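Local coordinates for protein alginate lyase (PDB 6KCW) that cleaves the polysaccharide alginate as a lyase of polysaccharide lyase family 36 and carries a bound calcium ion, at residues 95-100 with 206-211; 114-119 with 165-170; 127-132 with 148-153; 179-184 with 191-196. All coordinates share one frame; numbering follows the deposited sequence.

Contact 1 (95-100 with 206-211); sequences GFSIGE and IKNMTF
A classic beta bulge interrupts the antiparallel pairing of strands 94-99 and 206-215, neighbours in one sheet of a beta sandwich: Lys207 and Asn208 together stand opposite Ser97. Ser97 N donates to Asn208 O at 3.0 Å, and Ser97 O receives Lys207 N at 3.0 Å in a nearly straight bond (173° at the hydrogen). The extra residue shifts the register by one, and Ile98 comes to face Ile206. Ahead of the bulge, Gly95 and Thr210 form a hydrogen-bonded pair.

On the face carrying Ser97, Asn208 and Thr210, the hydroxyl of Ser97 is the donor to the amide oxygen of Asn208, OG to OD1 2.6 Å. It comes from above the amide plane, 64° out of it. The amide is brought there by a chi1 of 63°, which sets CG of Asn208 between its own backbone N and carbonyl carbon. A leucine in place of Asn208 would probably leave the Ser97 hydroxyl without this acceptor and the bulge without its side-chain tie.

The other face is apolar. Phe96, Ile98, Ile206 and Met209 look toward the second sheet, where Leu74, Val167 and Ile169 meet them. Ile206 serves two neighbours with its two branches: CG2 lies 3.8 Å from Phe96 CD1, while CG1 lies 3.6 Å from Ile98 CG1.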
loop_
_atom_site.group_PDB
_atom_site.type_symbol
_atom_site.label_atom_id
_atom_site.label_comp_id
_atom_site.label_asym_id
_atom_site.label_seq_id
_atom_site.Cartn_x
_atom_site.Cartn_y
_atom_site.Cartn_z
ATOM N N GLY A 95 0.549 1.556 2.803
ATOM C CA GLY A 95 1.719 2.356 2.526
ATOM C C GLY A 95 1.555 3.798 2.968
ATOM O O GLY A 95 0.685 4.116 3.784
ATOM N N PHE A 96 2.384 4.685 2.419
ATOM C CA PHE A 96 2.422 6.078 2.838
ATOM C C PHE A 96 2.485 6.972 1.617
ATOM O O PHE A 96 2.897 6.549 0.533
ATOM C CB PHE A 96 3.624 6.368 3.748
ATOM C CG PHE A 96 3.570 5.647 5.073
ATOM C CD1 PHE A 96 2.752 6.110 6.095
ATOM C CD2 PHE A 96 4.337 4.513 5.298
ATOM C CE1 PHE A 96 2.699 5.450 7.318
ATOM C CE2 PHE A 96 4.295 3.852 6.523
ATOM C CZ PHE A 96 3.480 4.325 7.534
ATOM N N SER A 97 2.078 8.227 1.816
ATOM C CA SER A 97 2.127 9.247 0.786
ATOM C C SER A 97 2.716 10.528 1.356
ATOM O O SER A 97 2.220 11.055 2.355
ATOM C CB SER A 97 0.742 9.550 0.254
ATOM O OG SER A 97 0.097 10.334 1.230
ATOM N N ILE A 98 3.729 11.057 0.683
ATOM C CA ILE A 98 4.370 12.314 1.051
ATOM C C ILE A 98 3.872 13.412 0.120
ATOM O O ILE A 98 3.678 13.180 -1.080
ATOM C CB ILE A 98 5.905 12.172 0.993
ATOM C CG1 ILE A 98 6.388 11.312 2.161
ATOM C CG2 ILE A 98 6.585 13.526 1.001
ATOM C CD1 ILE A 98 7.894 11.109 2.192
ATOM N N GLY A 99 3.639 14.602 0.681
ATOM C CA GLY A 99 3.235 15.760 -0.111
ATOM C C GLY A 99 1.954 15.541 -0.894
ATOM O O GLY A 99 0.926 15.115 -0.356
ATOM N N GLU A 100 2.012 15.854 -2.191
ATOM C CA GLU A 100 0.887 15.648 -3.104
ATOM C C GLU A 100 0.573 14.168 -3.319
ATOM O O GLU A 100 -0.404 13.857 -4.008
ATOM C CB GLU A 100 1.166 16.343 -4.459
ATOM C CG GLU A 100 0.828 17.852 -4.506
ATOM C CD GLU A 100 1.212 18.564 -5.828
ATOM O OE1 GLU A 100 1.402 19.801 -5.770
ATOM O OE2 GLU A 100 1.328 17.923 -6.912
ATOM N N ILE A 206 5.342 13.180 5.449
ATOM C CA ILE A 206 4.392 12.082 5.346
ATOM C C ILE A 206 3.045 12.591 5.830
ATOM O O ILE A 206 2.912 13.065 6.965
ATOM C CB ILE A 206 4.848 10.868 6.162
ATOM C CG1 ILE A 206 6.183 10.348 5.644
ATOM C CG2 ILE A 206 3.811 9.789 6.090
ATOM C CD1 ILE A 206 7.190 10.238 6.718
ATOM N N LYS A 207 2.040 12.505 4.967
ATOM C CA LYS A 207 0.751 13.111 5.242
ATOM C C LYS A 207 -0.365 12.106 5.467
ATOM O O LYS A 207 -1.256 12.368 6.276
ATOM C CB LYS A 207 0.358 14.055 4.100
ATOM C CG LYS A 207 1.046 15.409 4.183
ATOM C CD LYS A 207 0.647 16.298 3.032
ATOM C CE LYS A 207 0.815 17.765 3.412
ATOM N NZ LYS A 207 2.191 18.074 3.931
ATOM N N ASN A 208 -0.358 10.966 4.782
ATOM C CA ASN A 208 -1.403 10.009 5.070
ATOM C C ASN A 208 -0.945 8.599 4.728
ATOM O O ASN A 208 0.036 8.390 4.009
ATOM C CB ASN A 208 -2.730 10.398 4.376
ATOM C CG ASN A 208 -2.664 10.411 2.864
ATOM O OD1 ASN A 208 -2.160 9.481 2.235
ATOM N ND2 ASN A 208 -3.236 11.452 2.269
ATOM N N MET A 209 -1.653 7.633 5.311
ATOM C CA MET A 209 -1.421 6.218 5.070
ATOM C C MET A 209 -2.346 5.730 3.953
ATOM O O MET A 209 -3.555 5.992 3.974
ATOM C CB MET A 209 -1.642 5.422 6.360
ATOM C CG MET A 209 -1.548 3.926 6.176
ATOM S SD MET A 209 -1.985 2.964 7.633
ATOM C CE MET A 209 -3.723 3.334 7.819
ATOM N N THR A 210 -1.771 5.045 2.968
ATOM C CA THR A 210 -2.534 4.493 1.864
ATOM C C THR A 210 -2.967 3.074 2.187
ATOM O O THR A 210 -2.185 2.271 2.696
ATOM C CB THR A 210 -1.719 4.482 0.574
ATOM O OG1 THR A 210 -0.563 3.656 0.745
ATOM C CG2 THR A 210 -1.280 5.901 0.182
ATOM N N PHE A 211 -4.221 2.769 1.881
ATOM C CA PHE A 211 -4.763 1.411 1.974
ATOM C C PHE A 211 -5.363 1.110 0.608
ATOM O O PHE A 211 -6.562 1.303 0.382
ATOM C CB PHE A 211 -5.783 1.282 3.094
ATOM C CG PHE A 211 -6.348 -0.099 3.232
ATOM C CD1 PHE A 211 -5.600 -1.207 2.853
ATOM C CD2 PHE A 211 -7.634 -0.299 3.727
ATOM C CE1 PHE A 211 -6.122 -2.484 2.971
ATOM C CE2 PHE A 211 -8.162 -1.573 3.850
ATOM C CZ PHE A 211 -7.408 -2.665 3.466
#

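Contact 2 (114-119 with 165-170); sequences GTLRMM and VHVYIK. With PO4 (phosphate ion), chain B.
Leu116 is the main bump between segments 114-119 and 165-170, which lie on strands of different sheets and run nearly antiparallel (167°), axes 8.9 Å apart. Its methyl CD1 enters the hollow between Val167 and Ile169, 4.0 Å from Val167 CG1 and 3.7 Å from Ile169 CB. The floor of that hollow is backbone: Leu116 CD1 stops 3.6 Å from Tyr168 O. With CG anti to the backbone N (chi1 -157°) the branch extends toward the opposite strand and slides past both neighbours instead of meeting them end on.

Met118 makes the second contact in another manner, tip to tip with Val165. Its methyl CE lies 4.0 Å from Val165 CG2, and SD sits 4.1 Å from Val165 CG1, so the bent end of the thioether spans both valine methyls. Trp197 closes over Leu116 and Ile169, and Tyr76 over Met118 and Val165.

Arg117, between these two residues, points the other way, off the outer face of its sheet. There NH2 gives a nearly straight bond to phosphate O1 at 3.2 Å, at the guanidinium edge, while NH1 holds His212 ND1. Lys91 and Tyr133 also bind this ion, probably a crystallisation component; such an anion site is consistent with a surface that meets an acidic polysaccharide. Apolar side chains packed between two antiparallel sheets are the core of a beta sandwich, as in the concanavalin-like clan.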
loop_
_atom_site.group_PDB
_atom_site.type_symbol
_atom_site.label_atom_id
_atom_site.label_comp_id
_atom_site.label_asym_id
_atom_site.label_seq_id
_atom_site.Cartn_x
_atom_site.Cartn_y
_atom_site.Cartn_z
ATOM N N GLY A 114 5.226 12.045 -3.480
ATOM C CA GLY A 114 5.376 10.678 -3.946
ATOM C C GLY A 114 4.588 9.751 -3.049
ATOM O O GLY A 114 3.877 10.195 -2.145
ATOM N N THR A 115 4.708 8.448 -3.319
ATOM C CA THR A 115 4.121 7.419 -2.460
ATOM C C THR A 115 5.062 6.232 -2.312
ATOM O O THR A 115 5.866 5.931 -3.199
ATOM C CB THR A 115 2.786 6.868 -2.975
ATOM O OG1 THR A 115 2.923 6.496 -4.354
ATOM C CG2 THR A 115 1.664 7.870 -2.776
ATOM N N LEU A 116 4.926 5.544 -1.175
ATOM C CA LEU A 116 5.544 4.249 -0.925
ATOM C C LEU A 116 4.375 3.271 -0.811
ATOM O O LEU A 116 3.686 3.240 0.210
ATOM C CB LEU A 116 6.401 4.293 0.342
ATOM C CG LEU A 116 7.567 3.322 0.612
ATOM C CD1 LEU A 116 8.199 3.609 1.969
ATOM C CD2 LEU A 116 7.121 1.859 0.529
ATOM N N ARG A 117 4.124 2.501 -1.870
ATOM C CA ARG A 117 3.130 1.431 -1.844
ATOM C C ARG A 117 3.781 0.137 -2.313
ATOM O O ARG A 117 4.969 0.098 -2.656
ATOM C CB ARG A 117 1.899 1.756 -2.711
ATOM C CG ARG A 117 1.118 2.966 -2.237
ATOM C CD ARG A 117 0.041 3.394 -3.245
ATOM N NE ARG A 117 0.561 3.497 -4.600
ATOM C CZ ARG A 117 -0.199 3.621 -5.683
ATOM N NH1 ARG A 117 -1.521 3.671 -5.582
ATOM N NH2 ARG A 117 0.366 3.695 -6.876
ATOM N N MET A 118 2.987 -0.936 -2.324
ATOM C CA MET A 118 3.471 -2.258 -2.691
ATOM C C MET A 118 2.481 -2.913 -3.641
ATOM O O MET A 118 1.269 -2.688 -3.551
ATOM C CB MET A 118 3.689 -3.161 -1.448
ATOM C CG MET A 118 4.395 -4.494 -1.752
ATOM S SD MET A 118 4.735 -5.528 -0.304
ATOM C CE MET A 118 3.057 -6.005 0.164
ATOM N N MET A 119 3.011 -3.730 -4.551
ATOM C CA MET A 119 2.197 -4.443 -5.522
ATOM C C MET A 119 2.517 -5.929 -5.489
ATOM O O MET A 119 3.583 -6.348 -5.034
ATOM C CB MET A 119 2.428 -3.941 -6.950
ATOM C CG MET A 119 2.046 -2.514 -7.197
ATOM S SD MET A 119 2.204 -2.164 -8.958
ATOM C CE MET A 119 1.073 -3.317 -9.737
ATOM N N VAL A 165 4.413 -7.787 6.490
ATOM C CA VAL A 165 5.011 -6.656 5.793
ATOM C C VAL A 165 5.338 -5.578 6.818
ATOM O O VAL A 165 4.464 -5.175 7.602
ATOM C CB VAL A 165 4.060 -6.104 4.719
ATOM C CG1 VAL A 165 4.778 -5.126 3.796
ATOM C CG2 VAL A 165 3.410 -7.248 3.951
ATOM N N HIS A 166 6.595 -5.133 6.825
ATOM C CA HIS A 166 7.030 -3.932 7.530
ATOM C C HIS A 166 7.419 -2.859 6.508
ATOM O O HIS A 166 8.163 -3.136 5.556
ATOM C CB HIS A 166 8.214 -4.237 8.457
ATOM C CG HIS A 166 8.777 -3.028 9.132
ATOM N ND1 HIS A 166 8.154 -2.415 10.199
ATOM C CD2 HIS A 166 9.886 -2.298 8.876
ATOM C CE1 HIS A 166 8.862 -1.364 10.575
ATOM N NE2 HIS A 166 9.912 -1.265 9.782
ATOM N N VAL A 167 6.908 -1.642 6.697
ATOM C CA VAL A 167 7.235 -0.503 5.846
ATOM C C VAL A 167 7.782 0.610 6.729
ATOM O O VAL A 167 7.252 0.865 7.813
ATOM C CB VAL A 167 6.007 -0.017 5.049
ATOM C CG1 VAL A 167 6.201 1.398 4.569
ATOM C CG2 VAL A 167 5.716 -0.953 3.886
ATOM N N TYR A 168 8.857 1.251 6.274
ATOM C CA TYR A 168 9.475 2.377 6.961
ATOM C C TYR A 168 9.763 3.460 5.937
ATOM O O TYR A 168 10.303 3.170 4.863
ATOM C CB TYR A 168 10.782 1.972 7.656
ATOM C CG TYR A 168 11.577 3.140 8.209
ATOM C CD1 TYR A 168 11.005 4.018 9.115
ATOM C CD2 TYR A 168 12.906 3.346 7.849
ATOM C CE1 TYR A 168 11.717 5.077 9.640
ATOM C CE2 TYR A 168 13.635 4.414 8.369
ATOM C CZ TYR A 168 13.028 5.273 9.271
ATOM O OH TYR A 168 13.716 6.344 9.797
ATOM N N ILE A 169 9.421 4.703 6.272
ATOM C CA ILE A 169 9.569 5.835 5.361
ATOM C C ILE A 169 10.121 7.022 6.139
ATOM O O ILE A 169 9.776 7.238 7.305
ATOM C CB ILE A 169 8.232 6.187 4.673
ATOM C CG1 ILE A 169 8.435 7.241 3.589
ATOM C CG2 ILE A 169 7.224 6.698 5.679
ATOM C CD1 ILE A 169 7.195 7.571 2.890
ATOM N N LYS A 170 11.004 7.778 5.496
ATOM C CA LYS A 170 11.600 8.966 6.091
ATOM C C LYS A 170 11.640 10.061 5.037
ATOM O O LYS A 170 12.121 9.831 3.923
ATOM C CB LYS A 170 13.001 8.660 6.614
ATOM C CG LYS A 170 13.748 9.819 7.238
ATOM C CD LYS A 170 15.219 9.440 7.309
ATOM C CE LYS A 170 15.898 10.001 8.543
ATOM N NZ LYS A 170 16.523 11.320 8.286
HETATM P P PO4 B . -0.288 3.803 -10.966
HETATM O O1 PO4 B . -1.134 3.972 -9.729
HETATM O O2 PO4 B . -0.968 4.493 -12.129
HETATM O O3 PO4 B . -0.173 2.346 -11.352
HETATM O O4 PO4 B . 1.086 4.454 -10.743
#

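Contact 3 (127-132 with 148-153); sequences RVFFQP and GKSYPS
The guanidinium of Arg127 takes Ser150 OG and Pro152 O at its edge, both close to its plane, and has Phe129 on one face, with CD2 of that ring 3.4 Å above the plane and offset toward the rim. This cluster flanks a single antiparallel beta bridge, Phe130 with Tyr151, that joins the loop 148-153 to strand 128-135. The bend of the arginine chain at chi3 (79°) sets its guanidinium against Phe129 and Ser150. Ser150 CB rests 3.4 Å from Phe129 CD1, and Ser150 OG lies over a face of that ring. Gln131 CB comes to the ring's edge.

The bridge is a hydrogen-bonded pair: Phe130 N donates to Tyr151 O at 2.7 Å, and Tyr151 N returns a bond to Phe130 O at 3.0 Å. The peptide bond before Pro152 is cis.

The carbonyl of Pro152 is gripped from both faces of its plane. Arg127 NH1 reaches Pro152 O at 3.0 Å in a fairly straight bond (166°), and Ser150 OG donates to the same oxygen at 3.3 Å from the opposite side. Arg127 NH2 in turn donates to Ser150 OG at 2.9 Å, so arginine, serine and carbonyl close a small polar ring. NH1 also binds Gly155 O further along the loop, and the guanidinium thus holds several points of this excursion at once.

Phe130 packs on the inner side, edge-to-face with Tyr163. At the far end, Pro132 and Lys149 meet through aliphatic carbon, Pro132 CD lying 3.8 Å from Lys149 CB.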
loop_
_atom_site.group_PDB
_atom_site.type_symbol
_atom_site.label_atom_id
_atom_site.label_comp_id
_atom_site.label_asym_id
_atom_site.label_seq_id
_atom_site.Cartn_x
_atom_site.Cartn_y
_atom_site.Cartn_z
ATOM N N ARG A 127 6.153 -15.809 -13.396
ATOM C CA ARG A 127 6.541 -15.567 -12.012
ATOM C C ARG A 127 5.614 -14.533 -11.379
ATOM O O ARG A 127 5.154 -13.603 -12.045
ATOM C CB ARG A 127 8.000 -15.096 -11.944
ATOM C CG ARG A 127 8.712 -15.444 -10.633
ATOM C CD ARG A 127 10.239 -15.247 -10.709
ATOM N NE ARG A 127 10.662 -13.851 -10.574
ATOM C CZ ARG A 127 10.985 -13.264 -9.423
ATOM N NH1 ARG A 127 10.946 -13.944 -8.280
ATOM N NH2 ARG A 127 11.354 -11.990 -9.412
ATOM N N VAL A 128 5.331 -14.706 -10.089
ATOM C CA VAL A 128 4.423 -13.835 -9.346
ATOM C C VAL A 128 5.085 -13.459 -8.026
ATOM O O VAL A 128 5.441 -14.341 -7.238
ATOM C CB VAL A 128 3.061 -14.503 -9.086
ATOM C CG1 VAL A 128 2.198 -13.607 -8.208
ATOM C CG2 VAL A 128 2.362 -14.808 -10.405
ATOM N N PHE A 129 5.210 -12.158 -7.762
ATOM C CA PHE A 129 5.946 -11.712 -6.586
ATOM C C PHE A 129 5.328 -10.441 -6.014
ATOM O O PHE A 129 4.403 -9.859 -6.578
ATOM C CB PHE A 129 7.433 -11.478 -6.915
ATOM C CG PHE A 129 7.663 -10.754 -8.217
ATOM C CD1 PHE A 129 7.652 -9.368 -8.268
ATOM C CD2 PHE A 129 7.889 -11.462 -9.388
ATOM C CE1 PHE A 129 7.850 -8.696 -9.461
ATOM C CE2 PHE A 129 8.092 -10.803 -10.591
ATOM C CZ PHE A 129 8.070 -9.415 -10.630
ATOM N N PHE A 130 5.851 -10.038 -4.858
ATOM C CA PHE A 130 5.694 -8.688 -4.347
ATOM C C PHE A 130 6.750 -7.784 -4.984
ATOM O O PHE A 130 7.783 -8.246 -5.471
ATOM C CB PHE A 130 5.821 -8.671 -2.815
ATOM C CG PHE A 130 4.629 -9.242 -2.089
ATOM C CD1 PHE A 130 3.382 -8.638 -2.196
ATOM C CD2 PHE A 130 4.757 -10.364 -1.290
ATOM C CE1 PHE A 130 2.281 -9.141 -1.537
ATOM C CE2 PHE A 130 3.651 -10.877 -0.613
ATOM C CZ PHE A 130 2.403 -10.257 -0.748
ATOM N N GLN A 131 6.472 -6.478 -5.004
ATOM C CA GLN A 131 7.452 -5.550 -5.551
ATOM C C GLN A 131 7.158 -4.176 -4.987
ATOM O O GLN A 131 5.984 -3.790 -4.907
ATOM C CB GLN A 131 7.429 -5.511 -7.090
ATOM C CG GLN A 131 6.244 -4.739 -7.720
ATOM C CD GLN A 131 6.260 -4.710 -9.257
ATOM O OE1 GLN A 131 7.015 -5.444 -9.901
ATOM N NE2 GLN A 131 5.425 -3.851 -9.843
ATOM N N PRO A 132 8.169 -3.424 -4.573
ATOM C CA PRO A 132 7.944 -2.014 -4.254
ATOM C C PRO A 132 7.344 -1.301 -5.455
ATOM O O PRO A 132 7.479 -1.733 -6.602
ATOM C CB PRO A 132 9.349 -1.477 -3.942
ATOM C CG PRO A 132 10.219 -2.699 -3.761
ATOM C CD PRO A 132 9.593 -3.796 -4.556
ATOM N N GLY A 148 13.809 -2.241 -9.211
ATOM C CA GLY A 148 14.197 -3.573 -9.613
ATOM C C GLY A 148 14.019 -4.655 -8.570
ATOM O O GLY A 148 14.602 -5.728 -8.721
ATOM N N LYS A 149 13.221 -4.426 -7.524
ATOM C CA LYS A 149 13.196 -5.337 -6.378
ATOM C C LYS A 149 11.950 -6.220 -6.383
ATOM O O LYS A 149 10.876 -5.819 -6.840
ATOM C CB LYS A 149 13.267 -4.563 -5.058
ATOM C CG LYS A 149 14.371 -3.508 -5.008
ATOM C CD LYS A 149 15.738 -4.161 -5.172
ATOM C CE LYS A 149 16.876 -3.260 -4.696
ATOM N NZ LYS A 149 18.178 -3.994 -4.668
ATOM N N SER A 150 12.100 -7.432 -5.852
ATOM C CA SER A 150 10.964 -8.339 -5.773
ATOM C C SER A 150 11.127 -9.288 -4.599
ATOM O O SER A 150 12.241 -9.579 -4.159
ATOM C CB SER A 150 10.784 -9.138 -7.070
ATOM O OG SER A 150 11.859 -10.029 -7.278
ATOM N N TYR A 151 9.994 -9.751 -4.087
ATOM C CA TYR A 151 9.961 -10.785 -3.070
ATOM C C TYR A 151 8.949 -11.853 -3.479
ATOM O O TYR A 151 7.766 -11.552 -3.702
ATOM C CB TYR A 151 9.608 -10.214 -1.698
ATOM C CG TYR A 151 9.625 -11.237 -0.574
ATOM C CD1 TYR A 151 8.503 -12.013 -0.295
ATOM C CD2 TYR A 151 10.759 -11.423 0.209
ATOM C CE1 TYR A 151 8.509 -12.938 0.727
ATOM C CE2 TYR A 151 10.776 -12.360 1.249
ATOM C CZ TYR A 151 9.649 -13.113 1.500
ATOM O OH TYR A 151 9.644 -14.039 2.516
ATOM N N PRO A 152 9.415 -13.108 -3.575
ATOM C CA PRO A 152 10.812 -13.466 -3.296
ATOM C C PRO A 152 11.749 -13.074 -4.440
ATOM O O PRO A 152 11.251 -12.757 -5.537
ATOM C CB PRO A 152 10.749 -14.984 -3.123
ATOM C CG PRO A 152 9.614 -15.395 -4.023
ATOM C CD PRO A 152 8.619 -14.265 -4.020
ATOM N N SER A 153 13.067 -13.056 -4.185
ATOM C CA SER A 153 14.008 -12.665 -5.237
ATOM C C SER A 153 14.022 -13.685 -6.370
ATOM O O SER A 153 14.218 -13.313 -7.530
ATOM C CB SER A 153 15.425 -12.460 -4.668
ATOM O OG SER A 153 15.902 -13.607 -3.963
#

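Contact 4 (179-184 with 191-196); sequences GRAQII and LDTAIR
Arg180 and Asp192 lie diagonally across the two strands of the hairpin 179-185 and 188-195, their side chains crossing while the flat groups stay nearly coplanar (22° between guanidinium and carboxylate). Arg180 NE approaches Asp192 OD1 on its syn side at 3.0 Å, forming a salt bridge, and NH2 adds a weak bond to the same oxygen. A chi2 of 91° turns the arginine chain about its CB-CG bond and brings NE toward Asp192.

Gln182 meets the same carboxylate differently. It lies beside Asp192 with both side chains pointing the same way, yet its amide is turned almost perpendicular (86°), and NE2 gives OD1 a weak bond at 3.2 Å. One firm and two weak N-H bonds therefore converge on OD1. A methionine in place of Arg180 would probably leave the Asp192 carboxylate without its opposite charge, with only the weak glutamine bond across this contact.

The opposite face is apolar. Ala181 CB is touched by Ile195 CD1 at 4.1 Å and by Leu191 CD2 at 4.2 Å. Ladder bonds join the strands beneath: Ala181 with Thr193 and Ile183 with Leu191 each exchange two backbone bonds, whereas the pair Gly179 with Ile195 is held by weak ones.

Strand 179-185 is also paired with strand 162-170, and strand 188-195 follows it in the same sheet. The apolar face of the hairpin covers strand 128-135 of the other sheet, with Ile183 and Leu191 on Pro132 and Ile195 on Ile134.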
loop_
_atom_site.group_PDB
_atom_site.type_symbol
_atom_site.label_atom_id
_atom_site.label_comp_id
_atom_site.label_asym_id
_atom_site.label_seq_id
_atom_site.Cartn_x
_atom_site.Cartn_y
_atom_site.Cartn_z
ATOM N N GLY A 179 16.249 11.012 2.476
ATOM C CA GLY A 179 15.058 10.289 2.870
ATOM C C GLY A 179 15.314 8.795 2.932
ATOM O O GLY A 179 16.448 8.323 2.866
ATOM N N ARG A 180 14.228 8.035 3.050
ATOM C CA ARG A 180 14.355 6.587 3.135
ATOM C C ARG A 180 13.051 5.931 2.709
ATOM O O ARG A 180 11.972 6.391 3.089
ATOM C CB ARG A 180 14.705 6.139 4.563
ATOM C CG ARG A 180 15.324 4.760 4.638
ATOM C CD ARG A 180 16.866 4.845 4.556
ATOM N NE ARG A 180 17.467 3.569 4.945
ATOM C CZ ARG A 180 18.050 3.332 6.118
ATOM N NH1 ARG A 180 18.142 4.298 7.023
ATOM N NH2 ARG A 180 18.566 2.136 6.376
ATOM N N ALA A 181 13.159 4.837 1.953
ATOM C CA ALA A 181 12.018 3.973 1.648
ATOM C C ALA A 181 12.403 2.528 1.937
ATOM O O ALA A 181 13.394 2.033 1.395
ATOM C CB ALA A 181 11.583 4.134 0.184
ATOM N N GLN A 182 11.624 1.843 2.769
ATOM C CA GLN A 182 11.979 0.490 3.176
ATOM C C GLN A 182 10.751 -0.406 3.204
ATOM O O GLN A 182 9.702 -0.016 3.726
ATOM C CB GLN A 182 12.653 0.491 4.552
ATOM C CG GLN A 182 12.987 -0.896 5.114
ATOM C CD GLN A 182 13.586 -0.835 6.516
ATOM O OE1 GLN A 182 12.917 -1.135 7.508
ATOM N NE2 GLN A 182 14.849 -0.445 6.600
ATOM N N ILE A 183 10.899 -1.619 2.661
ATOM C CA ILE A 183 9.892 -2.675 2.753
ATOM C C ILE A 183 10.552 -3.960 3.238
ATOM O O ILE A 183 11.522 -4.428 2.634
ATOM C CB ILE A 183 9.203 -2.933 1.403
ATOM C CG1 ILE A 183 8.443 -1.687 0.934
ATOM C CG2 ILE A 183 8.265 -4.145 1.518
ATOM C CD1 ILE A 183 7.964 -1.788 -0.473
ATOM N N ILE A 184 10.006 -4.546 4.301
ATOM C CA ILE A 184 10.514 -5.789 4.885
ATOM C C ILE A 184 9.372 -6.797 4.903
ATOM O O ILE A 184 8.304 -6.518 5.462
ATOM C CB ILE A 184 11.069 -5.577 6.309
ATOM C CG1 ILE A 184 11.967 -4.337 6.381
ATOM C CG2 ILE A 184 11.842 -6.812 6.772
ATOM C CD1 ILE A 184 13.330 -4.509 5.725
ATOM N N LEU A 191 13.194 -3.850 -0.077
ATOM C CA LEU A 191 13.755 -2.571 -0.477
ATOM C C LEU A 191 14.180 -1.842 0.782
ATOM O O LEU A 191 13.388 -1.725 1.723
ATOM C CB LEU A 191 12.741 -1.730 -1.256
ATOM C CG LEU A 191 13.194 -0.306 -1.583
ATOM C CD1 LEU A 191 14.247 -0.329 -2.682
ATOM C CD2 LEU A 191 12.014 0.586 -1.975
ATOM N N ASP A 192 15.427 -1.360 0.803
ATOM C CA ASP A 192 15.901 -0.513 1.900
ATOM C C ASP A 192 16.916 0.452 1.289
ATOM O O ASP A 192 18.115 0.173 1.257
ATOM C CB ASP A 192 16.501 -1.339 3.035
ATOM C CG ASP A 192 17.173 -0.477 4.103
ATOM O OD1 ASP A 192 16.767 0.691 4.284
ATOM O OD2 ASP A 192 18.122 -0.968 4.760
ATOM N N THR A 193 16.417 1.577 0.784
ATOM C CA THR A 193 17.243 2.525 0.055
ATOM C C THR A 193 17.067 3.934 0.600
ATOM O O THR A 193 15.979 4.320 1.043
ATOM C CB THR A 193 16.912 2.554 -1.438
ATOM O OG1 THR A 193 17.705 3.572 -2.072
ATOM C CG2 THR A 193 15.455 2.894 -1.641
ATOM N N ALA A 194 18.145 4.710 0.541
ATOM C CA ALA A 194 17.988 6.135 0.713
ATOM C C ALA A 194 17.354 6.687 -0.557
ATOM O O ALA A 194 17.434 6.079 -1.628
ATOM C CB ALA A 194 19.333 6.791 1.025
ATOM N N ILE A 195 16.682 7.830 -0.437
ATOM C CA ILE A 195 15.799 8.288 -1.502
ATOM C C ILE A 195 15.571 9.779 -1.339
ATOM O O ILE A 195 15.694 10.329 -0.243
ATOM C CB ILE A 195 14.462 7.504 -1.470
ATOM C CG1 ILE A 195 13.726 7.594 -2.803
ATOM C CG2 ILE A 195 13.578 8.018 -0.358
ATOM C CD1 ILE A 195 12.376 6.882 -2.801
ATOM N N ARG A 196 15.243 10.440 -2.445
ATOM C CA ARG A 196 14.759 11.810 -2.449
ATOM C C ARG A 196 13.281 11.754 -2.798
ATOM O O ARG A 196 12.919 11.253 -3.868
ATOM C CB ARG A 196 15.560 12.649 -3.446
ATOM C CG ARG A 196 15.081 14.081 -3.677
ATOM C CD ARG A 196 16.191 14.918 -4.308
ATOM N NE ARG A 196 16.647 14.359 -5.578
ATOM C CZ ARG A 196 17.405 15.014 -6.462
ATOM N NH1 ARG A 196 17.806 16.265 -6.227
ATOM N NH2 ARG A 196 17.752 14.420 -7.599
#

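Overall arrangement
Contacts 1 and 2 adjoin, their centres 9 Å apart: strand 94-99 is the sheet neighbour of strand 113-122, and Phe96 O lies 2.8 Å from Leu116 N, a probable hydrogen bond. The same sheet continues to contact 3, where Met119 O meets Gln131 N at 2.9 Å. Contact 2 passes between the sheets, and its segment 165-170 borders contact 4, Tyr168 O and Gln182 N standing 2.8 Å apart. Contact 4 closes on contact 3 by packing, with Pro132 CG 3.7 Å from Leu191 CB. Contacts 1 and 3 lie farthest apart, about 22 Å between centres. The phosphate sits at contact 2, on the outer side of its sheet.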